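Local coordinates for protein manganese-dependent inorganic pyrophosphatase (PDB 2EB0) that hydrolyses inorganic diphosphate to two phosphates as a manganese-dependent family II pyrophosphatase, with two manganese ions bound in each subunit, at residues A84-H89 with T111-L116; S146-F151 with D158-M163. All coordinates share one frame; numbering follows the deposited sequence.

Contact 1 of 2, residues A84-H89 with T111-L116; sequences AIIDHH and TVIAEL. With MN (manganese (II) ion), chain E.
I86 turns its side chain to the helix 111-116, where its CG2 methyl lies 4.3 Å from V112 CG1 and nearly as close to I113, whose extended side chain brings its CG1 alongside. These branched aliphatic residues suit a buried layer: they are stiff, purely apolar and fill the space between a strand and a helix without hydrogen bonds. V112 has CG1 anti to the backbone N (chi1 -180°), which leaves CG2 to approach the D87 carbonyl oxygen at 4.0 Å. Residues 111-116 cross strand residues 84-87 at 102°, on one face of the parallel sheet of the DHH domain, and L21 of helix 12-25 packs against both isoleucines.

The loop after the strand supplies one ligand of the metal site. H88 NE2 binds manganese at 2.3 Å, with D13, D66 and D147 completing the protein ligands, while its ND1 is hydrogen-bonded to the V106 carbonyl oxygen, which fixes the ring's rotation. D87 OD2 accepts two bonds: H89 ND1 at 2.6 Å, syn and in the imidazole plane, and the H88 backbone N from well above the carboxylate plane. Were H89 an alanine, D87 would lose its imidazole donor and is likely to turn more freely.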
loop_
_atom_site.group_PDB
_atom_site.type_symbol
_atom_site.label_atom_id
_atom_site.label_comp_id
_atom_site.label_asym_id
_atom_site.label_seq_id
_atom_site.Cartn_x
_atom_site.Cartn_y
_atom_site.Cartn_z
ATOM N N ALA B 84 1.266 5.117 10.171
ATOM C CA ALA B 84 0.410 4.187 9.438
ATOM C C ALA B 84 -0.506 4.858 8.430
ATOM O O ALA B 84 -0.648 6.079 8.408
ATOM C CB ALA B 84 -0.449 3.372 10.432
ATOM N N ILE B 85 -1.117 4.033 7.591
ATOM C CA ILE B 85 -2.074 4.501 6.604
ATOM C C ILE B 85 -3.210 3.485 6.551
ATOM O O ILE B 85 -2.976 2.297 6.314
ATOM C CB ILE B 85 -1.449 4.633 5.197
ATOM C CG1 ILE B 85 -0.379 5.734 5.198
ATOM C CG2 ILE B 85 -2.531 4.965 4.187
ATOM C CD1 ILE B 85 0.269 5.974 3.846
ATOM N N ILE B 86 -4.427 3.963 6.807
ATOM C CA ILE B 86 -5.638 3.151 6.782
ATOM C C ILE B 86 -6.512 3.850 5.750
ATOM O O ILE B 86 -7.019 4.953 5.986
ATOM C CB ILE B 86 -6.317 3.145 8.153
ATOM C CG1 ILE B 86 -5.315 2.669 9.210
ATOM C CG2 ILE B 86 -7.544 2.240 8.127
ATOM C CD1 ILE B 86 -4.814 1.250 8.990
ATOM N N ASP B 87 -6.708 3.196 4.609
ATOM C CA ASP B 87 -7.419 3.832 3.511
ATOM C C ASP B 87 -8.238 2.887 2.629
ATOM O O ASP B 87 -8.378 1.694 2.917
ATOM C CB ASP B 87 -6.351 4.529 2.665
ATOM C CG ASP B 87 -6.912 5.533 1.704
ATOM O OD1 ASP B 87 -6.137 5.951 0.825
ATOM O OD2 ASP B 87 -8.101 5.910 1.821
ATOM N N HIS B 88 -8.804 3.443 1.564
ATOM C CA HIS B 88 -9.551 2.657 0.601
ATOM C C HIS B 88 -9.392 3.279 -0.791
ATOM O O HIS B 88 -10.218 3.087 -1.680
ATOM C CB HIS B 88 -11.032 2.526 0.996
ATOM C CG HIS B 88 -11.811 3.801 0.915
ATOM N ND1 HIS B 88 -12.988 3.903 0.202
ATOM C CD2 HIS B 88 -11.628 5.000 1.511
ATOM C CE1 HIS B 88 -13.498 5.108 0.368
ATOM N NE2 HIS B 88 -12.692 5.793 1.160
ATOM N N HIS B 89 -8.316 4.030 -0.965
ATOM C CA HIS B 89 -8.018 4.638 -2.255
ATOM C C HIS B 89 -6.813 3.897 -2.807
ATOM O O HIS B 89 -6.270 3.010 -2.148
ATOM C CB HIS B 89 -7.671 6.121 -2.108
ATOM C CG HIS B 89 -8.799 6.956 -1.598
ATOM N ND1 HIS B 89 -9.122 7.034 -0.260
ATOM C CD2 HIS B 89 -9.702 7.729 -2.250
ATOM C CE1 HIS B 89 -10.177 7.818 -0.108
ATOM N NE2 HIS B 89 -10.548 8.252 -1.301
ATOM N N THR B 111 -15.754 1.615 6.752
ATOM C CA THR B 111 -16.056 0.202 6.569
ATOM C C THR B 111 -14.877 -0.657 7.018
ATOM O O THR B 111 -15.056 -1.647 7.725
ATOM C CB THR B 111 -16.356 -0.117 5.088
ATOM O OG1 THR B 111 -17.482 0.648 4.662
ATOM C CG2 THR B 111 -16.677 -1.603 4.896
ATOM N N VAL B 112 -13.672 -0.275 6.602
ATOM C CA VAL B 112 -12.462 -1.000 6.969
ATOM C C VAL B 112 -12.292 -1.075 8.490
ATOM O O VAL B 112 -11.973 -2.126 9.047
ATOM C CB VAL B 112 -11.209 -0.307 6.409
ATOM C CG1 VAL B 112 -9.962 -1.089 6.809
ATOM C CG2 VAL B 112 -11.312 -0.185 4.912
ATOM N N ILE B 113 -12.481 0.062 9.148
ATOM C CA ILE B 113 -12.334 0.148 10.593
ATOM C C ILE B 113 -13.380 -0.680 11.326
ATOM O O ILE B 113 -13.067 -1.371 12.299
ATOM C CB ILE B 113 -12.417 1.618 11.057
ATOM C CG1 ILE B 113 -11.244 2.401 10.469
ATOM C CG2 ILE B 113 -12.393 1.700 12.584
ATOM C CD1 ILE B 113 -11.274 3.884 10.781
ATOM N N ALA B 114 -14.618 -0.612 10.848
ATOM C CA ALA B 114 -15.717 -1.342 11.457
ATOM C C ALA B 114 -15.527 -2.847 11.327
ATOM O O ALA B 114 -15.832 -3.606 12.259
ATOM C CB ALA B 114 -17.043 -0.922 10.818
ATOM N N GLU B 115 -15.030 -3.285 10.174
ATOM C CA GLU B 115 -14.830 -4.707 9.970
ATOM C C GLU B 115 -13.775 -5.211 10.934
ATOM O O GLU B 115 -13.870 -6.328 11.442
ATOM C CB GLU B 115 -14.407 -5.013 8.537
ATOM C CG GLU B 115 -14.005 -6.463 8.354
ATOM C CD GLU B 115 -13.646 -6.793 6.928
ATOM O OE1 GLU B 115 -12.892 -6.013 6.313
ATOM O OE2 GLU B 115 -14.111 -7.839 6.424
ATOM N N LEU B 116 -12.766 -4.392 11.192
ATOM C CA LEU B 116 -11.736 -4.796 12.132
ATOM C C LEU B 116 -12.347 -4.850 13.520
ATOM O O LEU B 116 -12.047 -5.746 14.323
ATOM C CB LEU B 116 -10.580 -3.802 12.132
ATOM C CG LEU B 116 -9.673 -3.866 10.908
ATOM C CD1 LEU B 116 -8.515 -2.894 11.102
ATOM C CD2 LEU B 116 -9.147 -5.298 10.738
HETATM MN MN MN E . -13.461 7.841 2.002
#

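Contact 2 of 2, residues S146-F151 with D158-M163; sequences SDTVLF and DLDKEM. With MN (manganese (II) ion), chain E.
The end of the helix that carries a manganese ligand is the setting here: helix 134-148 finishes in a Schellman motif just past D147, and the turn that follows leans on the first turns of helix 158-171. V149, with positive phi, is the C-prime residue of the motif, and its N bonds to the S146 carbonyl oxygen at 3.2 Å. T148 holds the turn from within, as an ST motif: its OG1 accepts the F151 backbone N at 2.9 Å and is also hydrogen-bonded to the I144 carbonyl oxygen. Threonine suits the place because it offers a hydroxyl to the backbone and a methyl to the neighbouring helix, and that methyl, CG2, stands 4.2 Å from D160 CG.

F151 gives the largest share of the contact. Its CG lies beside the backbone N and anti to the carbonyl carbon (chi1 -42°), which directs the ring to helix 158-163. There CD2 comes 4.0 Å from K161 CG, and CE2 lies 4.1 Å from the D160 carbonyl oxygen. The methylenes of K161 thus offer an apolar surface to the ring at a partly exposed site, while the chain, bent at chi4 (71°), carries NZ away from it.

On the first segment D147 OD2 binds manganese at 2.4 Å, together with H88, D13 and D66. D160 is buried, but its carboxylate is well provided for: OD1 is hydrogen-bonded to T111 OG1, and OD2 to T157 OG1 and the G107 backbone N. These three bonds, spread over both oxygens, probably offset the cost of burying the charge, and the two segments can meet without a hydrogen bond between them.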
loop_
_atom_site.group_PDB
_atom_site.type_symbol
_atom_site.label_atom_id
_atom_site.label_comp_id
_atom_site.label_asym_id
_atom_site.label_seq_id
_atom_site.Cartn_x
_atom_site.Cartn_y
_atom_site.Cartn_z
ATOM N N SER B 146 -22.328 8.133 3.532
ATOM C CA SER B 146 -21.823 9.284 2.812
ATOM C C SER B 146 -20.926 8.888 1.659
ATOM O O SER B 146 -21.113 9.334 0.532
ATOM C CB SER B 146 -21.045 10.196 3.759
ATOM O OG SER B 146 -20.361 11.192 3.018
ATOM N N ASP B 147 -19.951 8.038 1.945
ATOM C CA ASP B 147 -19.004 7.614 0.927
ATOM C C ASP B 147 -19.601 6.794 -0.216
ATOM O O ASP B 147 -19.165 6.907 -1.361
ATOM C CB ASP B 147 -17.867 6.849 1.591
ATOM C CG ASP B 147 -16.548 7.567 1.467
ATOM O OD1 ASP B 147 -16.533 8.813 1.576
ATOM O OD2 ASP B 147 -15.524 6.890 1.266
ATOM N N THR B 148 -20.597 5.975 0.092
ATOM C CA THR B 148 -21.217 5.156 -0.930
ATOM C C THR B 148 -22.407 5.866 -1.560
ATOM O O THR B 148 -22.979 5.375 -2.527
ATOM C CB THR B 148 -21.689 3.805 -0.354
ATOM O OG1 THR B 148 -22.655 4.023 0.689
ATOM C CG2 THR B 148 -20.510 3.043 0.197
ATOM N N VAL B 149 -22.755 7.038 -1.037
ATOM C CA VAL B 149 -23.904 7.778 -1.547
ATOM C C VAL B 149 -25.117 6.857 -1.392
ATOM O O VAL B 149 -25.848 6.580 -2.350
ATOM C CB VAL B 149 -23.741 8.148 -3.037
ATOM C CG1 VAL B 149 -24.838 9.122 -3.447
ATOM C CG2 VAL B 149 -22.354 8.739 -3.284
ATOM N N LEU B 150 -25.307 6.386 -0.168
ATOM C CA LEU B 150 -26.399 5.485 0.169
ATOM C C LEU B 150 -26.354 4.219 -0.682
ATOM O O LEU B 150 -27.354 3.811 -1.273
ATOM C CB LEU B 150 -27.751 6.182 0.002
ATOM C CG LEU B 150 -28.765 5.969 1.136
ATOM C CD1 LEU B 150 -30.168 6.189 0.594
ATOM C CD2 LEU B 150 -28.660 4.571 1.705
ATOM N N PHE B 151 -25.175 3.614 -0.752
ATOM C CA PHE B 151 -24.971 2.374 -1.488
ATOM C C PHE B 151 -25.288 2.452 -2.981
ATOM O O PHE B 151 -25.543 1.433 -3.616
ATOM C CB PHE B 151 -25.801 1.267 -0.841
ATOM C CG PHE B 151 -25.758 1.289 0.660
ATOM C CD1 PHE B 151 -26.903 1.567 1.397
ATOM C CD2 PHE B 151 -24.565 1.041 1.337
ATOM C CE1 PHE B 151 -26.861 1.601 2.793
ATOM C CE2 PHE B 151 -24.508 1.071 2.722
ATOM C CZ PHE B 151 -25.659 1.352 3.456
ATOM N N ASP B 158 -20.662 -5.576 -0.522
ATOM C CA ASP B 158 -21.517 -6.253 0.448
ATOM C C ASP B 158 -21.051 -5.913 1.849
ATOM O O ASP B 158 -21.860 -5.745 2.753
ATOM C CB ASP B 158 -21.469 -7.774 0.239
ATOM C CG ASP B 158 -22.199 -8.219 -1.020
ATOM O OD1 ASP B 158 -22.148 -9.424 -1.342
ATOM O OD2 ASP B 158 -22.831 -7.371 -1.687
ATOM N N LEU B 159 -19.740 -5.796 2.014
ATOM C CA LEU B 159 -19.161 -5.474 3.310
ATOM C C LEU B 159 -19.728 -4.142 3.802
ATOM O O LEU B 159 -20.127 -4.024 4.955
ATOM C CB LEU B 159 -17.629 -5.385 3.211
ATOM C CG LEU B 159 -16.820 -5.607 4.496
ATOM C CD1 LEU B 159 -15.359 -5.206 4.274
ATOM C CD2 LEU B 159 -17.402 -4.794 5.623
ATOM N N ASP B 160 -19.759 -3.145 2.923
ATOM C CA ASP B 160 -20.281 -1.834 3.281
ATOM C C ASP B 160 -21.699 -1.959 3.856
ATOM O O ASP B 160 -22.012 -1.387 4.902
ATOM C CB ASP B 160 -20.289 -0.911 2.052
ATOM C CG ASP B 160 -18.875 -0.594 1.539
ATOM O OD1 ASP B 160 -18.127 0.151 2.220
ATOM O OD2 ASP B 160 -18.504 -1.092 0.454
ATOM N N LYS B 161 -22.548 -2.717 3.183
ATOM C CA LYS B 161 -23.925 -2.891 3.637
ATOM C C LYS B 161 -23.987 -3.667 4.947
ATOM O O LYS B 161 -24.705 -3.289 5.867
ATOM C CB LYS B 161 -24.747 -3.619 2.571
ATOM C CG LYS B 161 -24.782 -2.923 1.224
ATOM C CD LYS B 161 -25.901 -3.481 0.375
ATOM C CE LYS B 161 -25.863 -2.948 -1.042
ATOM N NZ LYS B 161 -24.725 -3.513 -1.820
ATOM N N GLU B 162 -23.224 -4.750 5.022
ATOM C CA GLU B 162 -23.188 -5.598 6.212
ATOM C C GLU B 162 -22.761 -4.786 7.431
ATOM O O GLU B 162 -23.341 -4.891 8.510
ATOM C CB GLU B 162 -22.216 -6.752 5.977
ATOM C CG GLU B 162 -22.004 -7.654 7.171
ATOM C CD GLU B 162 -20.942 -8.708 6.914
ATOM O OE1 GLU B 162 -20.649 -9.495 7.840
ATOM O OE2 GLU B 162 -20.401 -8.747 5.784
ATOM N N MET B 163 -21.745 -3.958 7.242
ATOM C CA MET B 163 -21.241 -3.137 8.320
ATOM C C MET B 163 -22.238 -2.052 8.713
ATOM O O MET B 163 -22.431 -1.783 9.898
ATOM C CB MET B 163 -19.899 -2.536 7.916
ATOM C CG MET B 163 -18.849 -2.705 8.987
ATOM S SD MET B 163 -18.182 -4.380 9.288
ATOM C CE MET B 163 -19.591 -5.482 9.120
HETATM MN MN MN E . -13.461 7.841 2.002
#

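Overall arrangement
Contact 1 is wholly buried and joins an inner strand of the parallel sheet, next to the edge strand 100-103, to a covering helix through aliphatic side chains; contact 2 is partly buried and joins the end of one helix to the start of another through an aromatic ring, a methyl and a lysine chain. Each supplies a ligand to the same manganese ion, from a loop after a strand in one and from the last turn of a helix in the other. They also touch directly: the T111-D160 pair bridges the two, and L159 of contact 2 packs on T111 and E115 of contact 1, joining helix 158-171 to helix 109-118.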